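Local coordinates for lectin CEL-I, N-acetyl-D-galactosamine-specific C-type (Cucumaria echinata, PDB 4WQQ), which binds carbohydrates in a calcium-dependent manner, the natural lectin preferring N-acetylgalactosamine and this engineered form being redesigned to recognise mannose, at residues Y16-N20 with Y61-D66; A28-V33 with R43-V47. The protein carries 3 engineered substitutions. All blocks are in the same frame, centred on the assembly; numbering follows the deposited sequence.

Contact 1 of 2, residues Y16-N20 with Y61-D66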
loop_
_atom_site.group_PDB
_atom_site.type_symbol
_atom_site.label_atom_id
_atom_site.label_comp_id
_atom_site.label_asym_id
_atom_site.label_seq_id
_atom_site.Cartn_x
_atom_site.Cartn_y
_atom_site.Cartn_z
ATOM N N TYR A 16 4.026 -0.265 -9.340
ATOM C CA TYR A 16 4.380 -1.168 -10.430
ATOM C C TYR A 16 5.619 -1.997 -10.060
ATOM O O TYR A 16 6.540 -1.540 -9.339
ATOM C CB TYR A 16 4.635 -0.388 -11.774
ATOM C CG TYR A 16 3.463 0.433 -12.222
ATOM C CD1 TYR A 16 3.246 1.682 -11.690
ATOM C CD2 TYR A 16 2.614 -0.002 -13.186
ATOM C CE1 TYR A 16 2.156 2.436 -12.074
ATOM C CE2 TYR A 16 1.527 0.758 -13.617
ATOM C CZ TYR A 16 1.297 1.974 -13.046
ATOM O OH TYR A 16 0.231 2.803 -13.405
ATOM N N ARG A 17 5.690 -3.244 -10.543
ATOM C CA ARG A 17 6.834 -4.079 -10.362
ATOM C C ARG A 17 7.064 -4.966 -11.573
ATOM O O ARG A 17 6.187 -5.722 -11.980
ATOM C CB ARG A 17 6.724 -4.942 -9.120
ATOM C CG ARG A 17 7.992 -5.716 -8.775
ATOM C CD ARG A 17 7.934 -6.189 -7.336
ATOM N NE ARG A 17 9.042 -7.072 -7.040
ATOM C CZ ARG A 17 9.191 -7.750 -5.913
ATOM N NH1 ARG A 17 8.285 -7.657 -4.949
ATOM N NH2 ARG A 17 10.255 -8.557 -5.787
ATOM N N PHE A 18 8.260 -4.846 -12.136
ATOM C CA PHE A 18 8.674 -5.667 -13.214
ATOM C C PHE A 18 9.429 -6.905 -12.771
ATOM O O PHE A 18 10.313 -6.828 -11.905
ATOM C CB PHE A 18 9.580 -4.833 -14.137
ATOM C CG PHE A 18 10.213 -5.642 -15.230
ATOM C CD1 PHE A 18 9.412 -6.248 -16.184
ATOM C CD2 PHE A 18 11.607 -5.867 -15.263
ATOM C CE1 PHE A 18 9.934 -7.039 -17.177
ATOM C CE2 PHE A 18 12.143 -6.649 -16.277
ATOM C CZ PHE A 18 11.339 -7.265 -17.209
ATOM N N PHE A 19 9.018 -8.045 -13.338
ATOM C CA PHE A 19 9.620 -9.324 -13.149
ATOM C C PHE A 19 10.287 -9.815 -14.413
ATOM O O PHE A 19 9.687 -10.146 -15.412
ATOM C CB PHE A 19 8.592 -10.336 -12.683
ATOM C CG PHE A 19 8.094 -10.051 -11.300
ATOM C CD1 PHE A 19 8.775 -10.506 -10.190
ATOM C CD2 PHE A 19 6.978 -9.259 -11.120
ATOM C CE1 PHE A 19 8.329 -10.224 -8.898
ATOM C CE2 PHE A 19 6.563 -8.967 -9.841
ATOM C CZ PHE A 19 7.234 -9.449 -8.741
ATOM N N ASN A 20 11.606 -9.886 -14.330
ATOM C CA ASN A 20 12.450 -10.200 -15.487
ATOM C C ASN A 20 12.639 -11.703 -15.621
ATOM O O ASN A 20 13.733 -12.222 -15.574
ATOM C CB ASN A 20 13.760 -9.462 -15.366
ATOM C CG ASN A 20 14.514 -9.413 -16.675
ATOM O OD1 ASN A 20 14.000 -9.712 -17.722
ATOM N ND2 ASN A 20 15.739 -8.973 -16.608
ATOM N N TYR A 61 10.097 1.694 -18.023
ATOM C CA TYR A 61 10.527 0.979 -16.834
ATOM C C TYR A 61 11.049 -0.414 -17.202
ATOM O O TYR A 61 12.167 -0.828 -16.839
ATOM C CB TYR A 61 9.339 0.950 -15.858
ATOM C CG TYR A 61 9.446 0.049 -14.620
ATOM C CD1 TYR A 61 10.659 -0.245 -14.040
ATOM C CD2 TYR A 61 8.297 -0.511 -14.057
ATOM C CE1 TYR A 61 10.750 -1.053 -12.925
ATOM C CE2 TYR A 61 8.358 -1.321 -12.914
ATOM C CZ TYR A 61 9.592 -1.625 -12.370
ATOM O OH TYR A 61 9.759 -2.406 -11.249
ATOM N N TRP A 62 10.256 -1.134 -17.992
ATOM C CA TRP A 62 10.623 -2.414 -18.499
ATOM C C TRP A 62 12.000 -2.392 -19.218
ATOM O O TRP A 62 12.911 -3.155 -18.892
ATOM C CB TRP A 62 9.513 -2.919 -19.435
ATOM C CG TRP A 62 9.904 -4.087 -20.268
ATOM C CD1 TRP A 62 10.702 -5.143 -19.902
ATOM C CD2 TRP A 62 9.420 -4.398 -21.578
ATOM N NE1 TRP A 62 10.767 -6.040 -20.887
ATOM C CE2 TRP A 62 10.013 -5.616 -21.944
ATOM C CE3 TRP A 62 8.579 -3.735 -22.508
ATOM C CZ2 TRP A 62 9.801 -6.207 -23.181
ATOM C CZ3 TRP A 62 8.396 -4.293 -23.726
ATOM C CH2 TRP A 62 8.968 -5.568 -24.038
ATOM N N ARG A 63 12.112 -1.479 -20.203
ATOM C CA ARG A 63 13.281 -1.455 -21.079
ATOM C C ARG A 63 14.513 -0.888 -20.399
ATOM O O ARG A 63 15.639 -1.182 -20.844
ATOM C CB ARG A 63 12.923 -0.747 -22.369
ATOM C CG ARG A 63 11.757 -1.367 -23.131
ATOM C CD ARG A 63 11.950 -2.848 -23.381
ATOM N NE ARG A 63 13.100 -3.096 -24.234
ATOM C CZ ARG A 63 13.625 -4.282 -24.500
ATOM N NH1 ARG A 63 13.164 -5.379 -23.947
ATOM N NH2 ARG A 63 14.625 -4.375 -25.324
ATOM N N GLY A 64 14.323 -0.262 -19.236
ATOM C CA GLY A 64 15.478 0.112 -18.387
ATOM C C GLY A 64 16.095 -1.037 -17.642
ATOM O O GLY A 64 17.293 -1.039 -17.289
ATOM N N ILE A 65 15.306 -2.091 -17.408
ATOM C CA ILE A 65 15.824 -3.253 -16.776
ATOM C C ILE A 65 16.167 -4.388 -17.743
ATOM O O ILE A 65 17.140 -5.142 -17.530
ATOM C CB ILE A 65 14.793 -3.698 -15.714
ATOM C CG1 ILE A 65 14.791 -2.589 -14.639
ATOM C CG2 ILE A 65 15.230 -5.008 -15.057
ATOM C CD1 ILE A 65 13.547 -2.591 -13.832
ATOM N N ASP A 66 15.334 -4.580 -18.753
ATOM C CA ASP A 66 15.454 -5.690 -19.688
ATOM C C ASP A 66 15.818 -5.150 -21.073
ATOM O O ASP A 66 15.042 -4.436 -21.737
ATOM C CB ASP A 66 14.112 -6.434 -19.724
ATOM C CG ASP A 66 14.064 -7.583 -20.716
ATOM O OD1 ASP A 66 15.123 -8.095 -21.202
ATOM O OD2 ASP A 66 12.914 -8.053 -21.000
HETATM O O HOH W 1 17.098 -9.100 -19.446
#

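Contact 2 of 2, residues A28-V33 with R43-V47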
loop_
_atom_site.group_PDB
_atom_site.type_symbol
_atom_site.label_atom_id
_atom_site.label_comp_id
_atom_site.label_asym_id
_atom_site.label_seq_id
_atom_site.Cartn_x
_atom_site.Cartn_y
_atom_site.Cartn_z
ATOM N N ALA A 28 2.118 -15.710 -15.359
ATOM C CA ALA A 28 2.346 -14.316 -14.987
ATOM C C ALA A 28 1.114 -13.728 -14.202
ATOM O O ALA A 28 1.276 -12.986 -13.245
ATOM C CB ALA A 28 2.678 -13.522 -16.214
ATOM N N HIS A 29 -0.085 -14.007 -14.678
ATOM C CA HIS A 29 -1.305 -13.543 -14.087
ATOM C C HIS A 29 -1.373 -14.040 -12.641
ATOM O O HIS A 29 -1.592 -13.255 -11.705
ATOM C CB HIS A 29 -2.481 -14.039 -14.909
ATOM C CG HIS A 29 -3.800 -13.549 -14.416
ATOM N ND1 HIS A 29 -4.983 -14.096 -14.812
ATOM C CD2 HIS A 29 -4.118 -12.461 -13.680
ATOM C CE1 HIS A 29 -5.985 -13.442 -14.229
ATOM N NE2 HIS A 29 -5.483 -12.452 -13.525
ATOM N N HIS A 30 -1.190 -15.364 -12.490
ATOM C CA HIS A 30 -1.082 -15.994 -11.169
ATOM C C HIS A 30 -0.056 -15.331 -10.257
ATOM O O HIS A 30 -0.374 -15.017 -9.112
ATOM C CB HIS A 30 -0.780 -17.503 -11.348
ATOM C CG HIS A 30 -0.392 -18.199 -10.080
ATOM N ND1 HIS A 30 -1.324 -18.712 -9.192
ATOM C CD2 HIS A 30 0.819 -18.433 -9.535
ATOM C CE1 HIS A 30 -0.692 -19.249 -8.157
ATOM N NE2 HIS A 30 0.601 -19.074 -8.333
ATOM N N GLU A 31 1.172 -15.108 -10.735
ATOM C CA GLU A 31 2.207 -14.553 -9.933
ATOM C C GLU A 31 1.835 -13.147 -9.496
ATOM O O GLU A 31 1.961 -12.805 -8.326
ATOM C CB GLU A 31 3.525 -14.485 -10.720
ATOM C CG GLU A 31 4.239 -15.822 -10.813
ATOM C CD GLU A 31 4.657 -16.356 -9.460
ATOM O OE1 GLU A 31 4.606 -17.588 -9.301
ATOM O OE2 GLU A 31 5.029 -15.564 -8.572
ATOM N N CYS A 32 1.353 -12.316 -10.408
ATOM C CA CYS A 32 0.936 -10.964 -9.974
ATOM C C CYS A 32 -0.150 -10.947 -8.903
ATOM O O CYS A 32 -0.075 -10.222 -7.939
ATOM C CB CYS A 32 0.442 -10.051 -11.150
ATOM S SG CYS A 32 1.765 -9.563 -12.293
ATOM N N VAL A 33 -1.181 -11.758 -9.102
ATOM C CA VAL A 33 -2.308 -11.736 -8.202
ATOM C C VAL A 33 -1.886 -12.215 -6.805
ATOM O O VAL A 33 -2.464 -11.797 -5.785
ATOM C CB VAL A 33 -3.485 -12.523 -8.813
ATOM C CG1 VAL A 33 -4.602 -12.682 -7.793
ATOM C CG2 VAL A 33 -4.044 -11.772 -10.005
ATOM N N ARG A 43 -5.421 -4.764 -4.688
ATOM C CA ARG A 43 -5.304 -5.755 -5.773
ATOM C C ARG A 43 -3.953 -5.621 -6.408
ATOM O O ARG A 43 -3.537 -4.543 -6.756
ATOM C CB ARG A 43 -6.415 -5.512 -6.822
ATOM C CG ARG A 43 -6.140 -6.207 -8.144
ATOM C CD ARG A 43 -7.090 -5.852 -9.272
ATOM N NE ARG A 43 -8.434 -6.276 -8.955
ATOM C CZ ARG A 43 -8.883 -7.510 -9.122
ATOM N NH1 ARG A 43 -8.197 -8.408 -9.811
ATOM N NH2 ARG A 43 -10.059 -7.831 -8.668
ATOM N N SER A 44 -3.247 -6.749 -6.527
ATOM C CA SER A 44 -2.114 -6.879 -7.405
ATOM C C SER A 44 -2.542 -7.681 -8.597
ATOM O O SER A 44 -3.215 -8.669 -8.467
ATOM C CB SER A 44 -0.956 -7.542 -6.659
ATOM O OG SER A 44 0.214 -7.714 -7.463
ATOM N N ASP A 45 -2.157 -7.248 -9.792
ATOM C CA ASP A 45 -2.633 -7.905 -11.019
ATOM C C ASP A 45 -1.669 -7.573 -12.140
ATOM O O ASP A 45 -0.705 -6.749 -11.969
ATOM C CB ASP A 45 -4.050 -7.448 -11.291
ATOM C CG ASP A 45 -4.891 -8.464 -12.003
ATOM O OD1 ASP A 45 -4.360 -9.190 -12.903
ATOM O OD2 ASP A 45 -6.127 -8.466 -11.781
ATOM N N LEU A 46 -1.790 -8.237 -13.251
ATOM C CA LEU A 46 -1.069 -7.793 -14.438
ATOM C C LEU A 46 -1.420 -6.321 -14.747
ATOM O O LEU A 46 -2.519 -5.902 -14.517
ATOM C CB LEU A 46 -1.423 -8.675 -15.638
ATOM C CG LEU A 46 -0.659 -10.016 -15.671
ATOM C CD1 LEU A 46 -1.297 -10.976 -16.637
ATOM C CD2 LEU A 46 0.834 -9.875 -15.947
ATOM N N VAL A 47 -0.464 -5.577 -15.263
ATOM C CA VAL A 47 -0.640 -4.136 -15.542
ATOM C C VAL A 47 -1.773 -3.943 -16.547
ATOM O O VAL A 47 -1.908 -4.665 -17.561
ATOM C CB VAL A 47 0.731 -3.548 -15.988
ATOM C CG1 VAL A 47 1.170 -4.168 -17.302
ATOM C CG2 VAL A 47 0.673 -2.046 -16.082
HETATM O O HOH W 2 -7.175 -10.941 -11.997
#

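Contact 1 of 2, residues Y16-N20 with Y61-D66
Asn20 and Asp66 share one lysine: Lys133 NZ of strand 132-140 is hydrogen-bonded to Asn20 OD1 and forms a salt bridge to Asp66 OD2. Asp66 OD2 also takes a bond from Trp62 NE1, one helical turn back, over 2.9 Å, on its anti side and tilted out of the carboxylate plane. A water accepts from Asn20 ND2 and donates to Asp66 OD1, so the amide and the carboxylate, their planes 44° apart, are joined through intermediaries. Next to this polar end, the Phe18 ring, with CG anti to the backbone N (chi1 173°), is directed at the last turn of the helix. Its CE1 comes within 3.4 Å of Trp62 CD1, an oblique aromatic pair, while Ile65 CG2 sits at the ring edge, 3.7 Å from Phe18 CE2. In the C-type lectin fold this is where helix 52-65 packs on strand 14-23 of the sheet; the axes of segments 16-20 and 61-65 approach to 9.2 Å. Tyr61 serves the other end of the contact: Phe18 N donates to Tyr61 OH across 3.0 Å and nearly straight (164°), and Phe18 CB stands over one face of the Tyr61 ring in a CH-pi contact, 4.1 Å from its centroid.

Contact 2 of 2, residues A28-V33 with R43-V47
Leu46 and Cys32 bury the most surface here, and their side chains meet where Leu46 CD2 lies 3.8 Å from Cys32 SG. The leucine forks over the helix: CD1 rests 3.6 Å from His29 CA, whereas CD2 also reaches Ala28 CB. Cys32 CB lies against the strand backbone, 3.4 Å from Asp45 C. Ser44, third in buried surface, ties the backbone of the same cysteine: Ser44 OG donates to Cys32 O over 2.6 Å, the donor tilted 34° from the carbonyl plane. One residue on, Val33 CA makes a CA-H...O contact with Ser44 O at 3.2 Å. At the polar margin a water bridges His29 NE2 and Asp45 OD2, the latter also in a salt bridge with Arg43, while Asp45 OD1 is hydrogen-bonded to Thr88. This is helix-on-sheet packing of the C-type lectin fold, in which a disulfide, here Cys32-Cys136, usually joins the helix to the C-terminal strand. Segments 28-33 and 43-46 run nearly antiparallel (161°), their axes 6.2 Å apart; strand 42-46 pairs with strand 132-140, to which the disulfide fastens helix 25-34, and Tyr134 of that strand also touches Ala28 and Cys32.

From the N terminus, the chain enters contact 1 on strand 14-23, passes directly into helix 25-34, and meets its first half of contact 2. Strand 42-46 then returns to close this inner loop, with nine residues between the segments. Helix 52-65 follows and closes the outer loop through 61-66, so contact 2 is nested inside contact 1 and the two do not cross. Their centres are 15 Å apart, yet they touch: Tyr16 CE2 of contact 1 packs 3.8 Å from Val47 CG2 of contact 2. Both reach the same sheet, where strands 14-23 and 42-46 each pair antiparallel with strand 132-140, so the two helices are both tied to strands that share this partner.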